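Local coordinates for protein putative mannose-6-phosphate isomerase YvyI (Bacillus subtilis, PDB 1QWR) that probably interconverts D-mannose 6-phosphate and D-fructose 6-phosphate as a zinc-dependent type 1 phosphomannose isomerase built on cupin domains, at residues E112-K117 / S191-R196; H136-K141 / E154-R159. All blocks are in the same frame, centred on the assembly; numbering follows the deposited sequence.

Contact 1 of 2, residues E112-K117 / S191-R196. With SO4 (sulfate ion), chain C.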
loop_
_atom_site.group_PDB
_atom_site.type_symbol
_atom_site.label_atom_id
_atom_site.label_comp_id
_atom_site.label_asym_id
_atom_site.label_seq_id
_atom_site.Cartn_x
_atom_site.Cartn_y
_atom_site.Cartn_z
ATOM N N GLU A 112 0.819 -2.650 21.612
ATOM C CA GLU A 112 0.858 -1.327 22.227
ATOM C C GLU A 112 0.231 -0.152 21.462
ATOM O O GLU A 112 0.875 0.880 21.219
ATOM C CB GLU A 112 2.310 -1.018 22.587
ATOM C CG GLU A 112 2.843 -1.993 23.640
ATOM C CD GLU A 112 2.159 -1.795 24.989
ATOM O OE1 GLU A 112 2.514 -0.815 25.670
ATOM O OE2 GLU A 112 1.265 -2.597 25.367
ATOM N N GLY A 113 -1.032 -0.315 21.087
ATOM C CA GLY A 113 -1.746 0.749 20.406
ATOM C C GLY A 113 -1.549 0.883 18.908
ATOM O O GLY A 113 -2.092 1.807 18.289
ATOM N N GLU A 114 -0.760 -0.015 18.328
ATOM C CA GLU A 114 -0.523 0.000 16.890
ATOM C C GLU A 114 -1.878 -0.268 16.231
ATOM O O GLU A 114 -2.699 -0.990 16.777
ATOM C CB GLU A 114 0.439 -1.123 16.520
ATOM C CG GLU A 114 0.869 -1.150 15.079
ATOM C CD GLU A 114 2.041 -0.219 14.819
ATOM O OE1 GLU A 114 2.531 -0.163 13.678
ATOM O OE2 GLU A 114 2.469 0.456 15.766
ATOM N N LEU A 115 -2.111 0.326 15.066
ATOM C CA LEU A 115 -3.363 0.089 14.345
ATOM C C LEU A 115 -3.316 -1.295 13.723
ATOM O O LEU A 115 -2.240 -1.897 13.603
ATOM C CB LEU A 115 -3.535 1.115 13.217
ATOM C CG LEU A 115 -3.766 2.587 13.553
ATOM C CD1 LEU A 115 -3.930 3.392 12.252
ATOM C CD2 LEU A 115 -5.003 2.725 14.416
ATOM N N GLY A 116 -4.476 -1.806 13.323
ATOM C CA GLY A 116 -4.503 -3.100 12.645
ATOM C C GLY A 116 -4.001 -2.845 11.228
ATOM O O GLY A 116 -3.663 -1.702 10.896
ATOM N N LYS A 117 -3.953 -3.863 10.378
ATOM C CA LYS A 117 -3.451 -3.636 9.018
ATOM C C LYS A 117 -4.279 -4.282 7.892
ATOM O O LYS A 117 -3.853 -5.242 7.248
ATOM C CB LYS A 117 -1.974 -4.076 8.914
ATOM C CG LYS A 117 -1.104 -3.476 7.781
ATOM C CD LYS A 117 0.392 -3.757 8.176
ATOM C CE LYS A 117 1.447 -3.324 7.211
ATOM N NZ LYS A 117 1.476 -4.163 6.007
ATOM N N SER A 191 0.300 1.112 9.883
ATOM C CA SER A 191 0.652 0.089 10.854
ATOM C C SER A 191 1.789 -0.746 10.306
ATOM O O SER A 191 1.977 -0.800 9.088
ATOM C CB SER A 191 -0.583 -0.811 11.079
ATOM O OG SER A 191 -0.263 -2.083 11.636
ATOM N N ASP A 192 2.546 -1.396 11.194
ATOM C CA ASP A 192 3.639 -2.273 10.776
ATOM C C ASP A 192 3.454 -3.598 11.511
ATOM O O ASP A 192 4.405 -4.350 11.696
ATOM C CB ASP A 192 4.995 -1.633 11.131
ATOM C CG ASP A 192 6.180 -2.335 10.470
ATOM O OD1 ASP A 192 6.051 -2.857 9.337
ATOM O OD2 ASP A 192 7.268 -2.336 11.093
ATOM N N ALA A 193 2.217 -3.873 11.917
ATOM C CA ALA A 193 1.887 -5.105 12.649
ATOM C C ALA A 193 1.784 -6.322 11.735
ATOM O O ALA A 193 0.814 -6.483 10.967
ATOM C CB ALA A 193 0.603 -4.910 13.412
ATOM N N THR A 194 2.788 -7.194 11.836
ATOM C CA THR A 194 2.854 -8.387 11.001
ATOM C C THR A 194 3.252 -9.633 11.776
ATOM O O THR A 194 4.242 -9.618 12.492
ATOM C CB THR A 194 3.888 -8.196 9.883
ATOM O OG1 THR A 194 3.490 -7.093 9.064
ATOM C CG2 THR A 194 4.007 -9.463 9.031
ATOM N N TYR A 195 2.483 -10.704 11.610
ATOM C CA TYR A 195 2.772 -11.971 12.278
ATOM C C TYR A 195 3.116 -12.993 11.196
ATOM O O TYR A 195 2.251 -13.395 10.415
ATOM C CB TYR A 195 1.556 -12.444 13.099
ATOM C CG TYR A 195 1.092 -11.441 14.151
ATOM C CD1 TYR A 195 2.016 -10.689 14.887
ATOM C CD2 TYR A 195 -0.267 -11.260 14.420
ATOM C CE1 TYR A 195 1.588 -9.781 15.863
ATOM C CE2 TYR A 195 -0.703 -10.362 15.388
ATOM C CZ TYR A 195 0.226 -9.625 16.105
ATOM O OH TYR A 195 -0.203 -8.733 17.058
ATOM N N ARG A 196 4.384 -13.400 11.140
ATOM C CA ARG A 196 4.826 -14.363 10.135
ATOM C C ARG A 196 4.674 -15.789 10.629
ATOM O O ARG A 196 4.938 -16.063 11.800
ATOM C CB ARG A 196 6.303 -14.180 9.812
ATOM C CG ARG A 196 6.689 -12.799 9.419
ATOM C CD ARG A 196 8.071 -12.807 8.780
ATOM N NE ARG A 196 8.495 -11.448 8.482
ATOM C CZ ARG A 196 9.191 -10.691 9.314
ATOM N NH1 ARG A 196 9.553 -11.162 10.497
ATOM N NH2 ARG A 196 9.517 -9.460 8.962
HETATM S S SO4 C . 7.557 -9.573 4.899
HETATM O O1 SO4 C . 7.710 -10.961 4.393
HETATM O O2 SO4 C . 8.815 -8.838 4.742
HETATM O O3 SO4 C . 7.145 -9.590 6.311
HETATM O O4 SO4 C . 6.510 -8.901 4.104
#
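Two side chains that leave their backbones trans to N, Glu114 (chi1 -175°) and Ser191 (chi1 160°), reach across to each other's loops, and Ser191 does so from an ST turn beside the zinc site of this cupin-type isomerase. The Ser191 hydroxyl works twice: OG donates to Leu115 O over 2.8 Å, lying well above that carbonyl's plane, and accepts from Ala193 N at 3.1 Å in a nearly straight bond that closes the turn. Glu114, bent at chi2 (84°), brings its carboxylate to the backbone of the turn, where OE1 takes the Asp192 N-H on its anti lone pair at 2.8 Å. His47 bonds to the same oxygen, so that two bonds grip it and probably limit the turning of the carboxylate. With an alanine in place of Glu114, Asp192 N and His47 would probably lose their shared acceptor. The Asp192 side chain leaves the backbone away from Glu114's loop, and its OD2 forms a salt bridge with Lys49. The Lys117 chain passes Ser191, its CE 3.2 Å from Ser191 O, while its side chain comes about 3 Å from those of the zinc ligands His101 and Glu119. Farther along, Arg196, probably an active-site residue, lies by a sulfate that is also bound by Lys18, Lys99 and Arg210 and may mimic the substrate phosphate; Arg196 NE donates to sulfate O3 at 3.2 Å.

Contact 2 of 2, residues H136-K141 / E154-R159; sequences HTARSK and EGLLRR
His136 meets Leu157 as an antiparallel non-hydrogen-bonded pair, with their CA atoms 4.5 Å apart and both side chains on one face of the small sheet. Its CA approaches Leu156 O to 3.1 Å in a C-H...O contact. The first torsion, 66°, sets the imidazole between backbone N and carbonyl carbon; ring and Leu156 side chain run out together, with CD1 lying obliquely to the imidazole and 3.6 Å from His136 CB. The carbonyl of His136 meets the aliphatic part of Arg158, whose CD comes within 3.3 Å of His136 O.

Thr137 then ties two successive carbonyls at the end of helix 153-156. Its N donates to Leu156 O at 2.8 Å, in the carbonyl plane though bent at hydrogen (136°), while OG1 hydrogen-bonds Gly155 O at 2.7 Å, tilted somewhat from that carbonyl's plane. One residue thus satisfies two acceptors where the helix gives way to strand 157-161. Ala138 follows with a small apolar touch, CB against Leu156 CD1, and both side chains also pack on Leu144 of helix 141-149, the helix that Ser140 N-caps. The whole is a helical connection between neighbouring antiparallel strands, 131-136 and 157-161, of a three-stranded sheet, sealed where the first strand ends and the second begins.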
loop_
_atom_site.group_PDB
_atom_site.type_symbol
_atom_site.label_atom_id
_atom_site.label_comp_id
_atom_site.label_asym_id
_atom_site.label_seq_id
_atom_site.Cartn_x
_atom_site.Cartn_y
_atom_site.Cartn_z
ATOM N N HIS A 136 -6.757 -19.880 3.142
ATOM C CA HIS A 136 -6.307 -21.229 3.469
ATOM C C HIS A 136 -7.488 -22.191 3.554
ATOM O O HIS A 136 -8.643 -21.782 3.476
ATOM C CB HIS A 136 -5.578 -21.221 4.804
ATOM C CG HIS A 136 -6.467 -20.875 5.954
ATOM N ND1 HIS A 136 -6.705 -19.575 6.350
ATOM C CD2 HIS A 136 -7.248 -21.658 6.734
ATOM C CE1 HIS A 136 -7.601 -19.574 7.322
ATOM N NE2 HIS A 136 -7.947 -20.824 7.571
ATOM N N THR A 137 -7.193 -23.469 3.752
ATOM C CA THR A 137 -8.248 -24.482 3.799
ATOM C C THR A 137 -8.628 -25.001 5.184
ATOM O O THR A 137 -9.554 -25.815 5.304
ATOM C CB THR A 137 -7.845 -25.715 2.971
ATOM O OG1 THR A 137 -6.614 -26.233 3.484
ATOM C CG2 THR A 137 -7.672 -25.343 1.506
ATOM N N ALA A 138 -7.923 -24.556 6.218
ATOM C CA ALA A 138 -8.205 -25.028 7.576
ATOM C C ALA A 138 -9.606 -24.666 8.029
ATOM O O ALA A 138 -10.067 -23.543 7.841
ATOM C CB ALA A 138 -7.178 -24.484 8.541
ATOM N N ARG A 139 -10.283 -25.631 8.642
ATOM C CA ARG A 139 -11.654 -25.447 9.096
ATOM C C ARG A 139 -11.757 -25.065 10.566
ATOM O O ARG A 139 -12.824 -24.650 11.038
ATOM C CB ARG A 139 -12.446 -26.733 8.826
ATOM C CG ARG A 139 -12.500 -27.116 7.343
ATOM C CD ARG A 139 -13.137 -28.494 7.142
ATOM N NE ARG A 139 -12.279 -29.573 7.630
ATOM C CZ ARG A 139 -12.658 -30.844 7.745
ATOM N NH1 ARG A 139 -13.890 -31.206 7.411
ATOM N NH2 ARG A 139 -11.803 -31.759 8.185
ATOM N N SER A 140 -10.650 -25.214 11.287
ATOM C CA SER A 140 -10.599 -24.880 12.697
ATOM C C SER A 140 -9.193 -24.421 13.046
ATOM O O SER A 140 -8.228 -24.719 12.330
ATOM C CB SER A 140 -10.971 -26.094 13.559
ATOM O OG SER A 140 -9.936 -27.053 13.528
ATOM N N LYS A 141 -9.055 -23.693 14.147
ATOM C CA LYS A 141 -7.736 -23.235 14.523
ATOM C C LYS A 141 -6.804 -24.383 14.917
ATOM O O LYS A 141 -5.595 -24.276 14.735
ATOM C CB LYS A 141 -7.828 -22.170 15.617
ATOM C CG LYS A 141 -8.492 -20.896 15.066
ATOM C CD LYS A 141 -7.926 -19.613 15.657
ATOM C CE LYS A 141 -8.566 -18.390 14.986
ATOM N NZ LYS A 141 -7.993 -17.119 15.511
ATOM N N GLU A 154 1.182 -27.015 0.952
ATOM C CA GLU A 154 0.487 -27.392 -0.266
ATOM C C GLU A 154 -1.000 -27.621 -0.061
ATOM O O GLU A 154 -1.821 -27.206 -0.878
ATOM C CB GLU A 154 1.117 -28.653 -0.859
ATOM C CG GLU A 154 0.732 -28.884 -2.302
ATOM C CD GLU A 154 0.911 -27.626 -3.137
ATOM O OE1 GLU A 154 1.972 -26.977 -3.000
ATOM O OE2 GLU A 154 0.003 -27.286 -3.931
ATOM N N GLY A 155 -1.352 -28.286 1.031
ATOM C CA GLY A 155 -2.754 -28.552 1.291
ATOM C C GLY A 155 -3.444 -27.398 1.994
ATOM O O GLY A 155 -4.649 -27.207 1.842
ATOM N N LEU A 156 -2.670 -26.617 2.740
ATOM C CA LEU A 156 -3.211 -25.491 3.503
ATOM C C LEU A 156 -3.470 -24.201 2.739
ATOM O O LEU A 156 -4.576 -23.669 2.766
ATOM C CB LEU A 156 -2.288 -25.155 4.674
ATOM C CG LEU A 156 -2.746 -23.943 5.499
ATOM C CD1 LEU A 156 -4.106 -24.229 6.149
ATOM C CD2 LEU A 156 -1.694 -23.612 6.548
ATOM N N LEU A 157 -2.439 -23.699 2.072
ATOM C CA LEU A 157 -2.538 -22.430 1.353
ATOM C C LEU A 157 -3.396 -22.442 0.105
ATOM O O LEU A 157 -3.484 -23.445 -0.601
ATOM C CB LEU A 157 -1.145 -21.937 0.972
ATOM C CG LEU A 157 -0.081 -21.879 2.068
ATOM C CD1 LEU A 157 1.211 -21.368 1.458
ATOM C CD2 LEU A 157 -0.539 -20.993 3.220
ATOM N N ARG A 158 -4.039 -21.310 -0.155
ATOM C CA ARG A 158 -4.851 -21.148 -1.347
ATOM C C ARG A 158 -4.063 -20.154 -2.197
ATOM O O ARG A 158 -3.510 -19.173 -1.689
ATOM C CB ARG A 158 -6.243 -20.601 -1.002
ATOM C CG ARG A 158 -7.119 -21.590 -0.248
ATOM C CD ARG A 158 -8.409 -20.946 0.247
ATOM N NE ARG A 158 -9.277 -20.453 -0.825
ATOM C CZ ARG A 158 -10.026 -21.226 -1.607
ATOM N NH1 ARG A 158 -10.022 -22.545 -1.446
ATOM N NH2 ARG A 158 -10.796 -20.676 -2.541
ATOM N N ARG A 159 -3.990 -20.418 -3.494
ATOM C CA ARG A 159 -3.229 -19.557 -4.380
ATOM C C ARG A 159 -4.084 -18.984 -5.493
ATOM O O ARG A 159 -5.037 -19.611 -5.937
ATOM C CB ARG A 159 -2.044 -20.333 -4.953
ATOM C CG ARG A 159 -1.031 -20.761 -3.896
ATOM C CD ARG A 159 0.008 -21.722 -4.455
ATOM N NE ARG A 159 1.161 -21.882 -3.564
ATOM C CZ ARG A 159 2.237 -21.096 -3.569
ATOM N NH1 ARG A 159 2.327 -20.079 -4.421
ATOM N NH2 ARG A 159 3.235 -21.332 -2.728
#

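From the N terminus, the chain first passes 112-117, in the loop between helix 104-110 and strand 119-126. Contact 2 then opens at 136-141 and closes only 13 residues later at 154-159, a short excursion through helix 141-149 that joins two adjacent strands. Contact 1 closes last, at 191-196, after a span of 74 residues, so the shorter loop lies wholly within the longer and the two do not cross. Contact 1 ties loops beside the zinc; contact 2 joins two strands of a small sheet whose third strand, 176-178, holds the zinc ligand His176. Their centres are about 23 Å apart, and they do not touch.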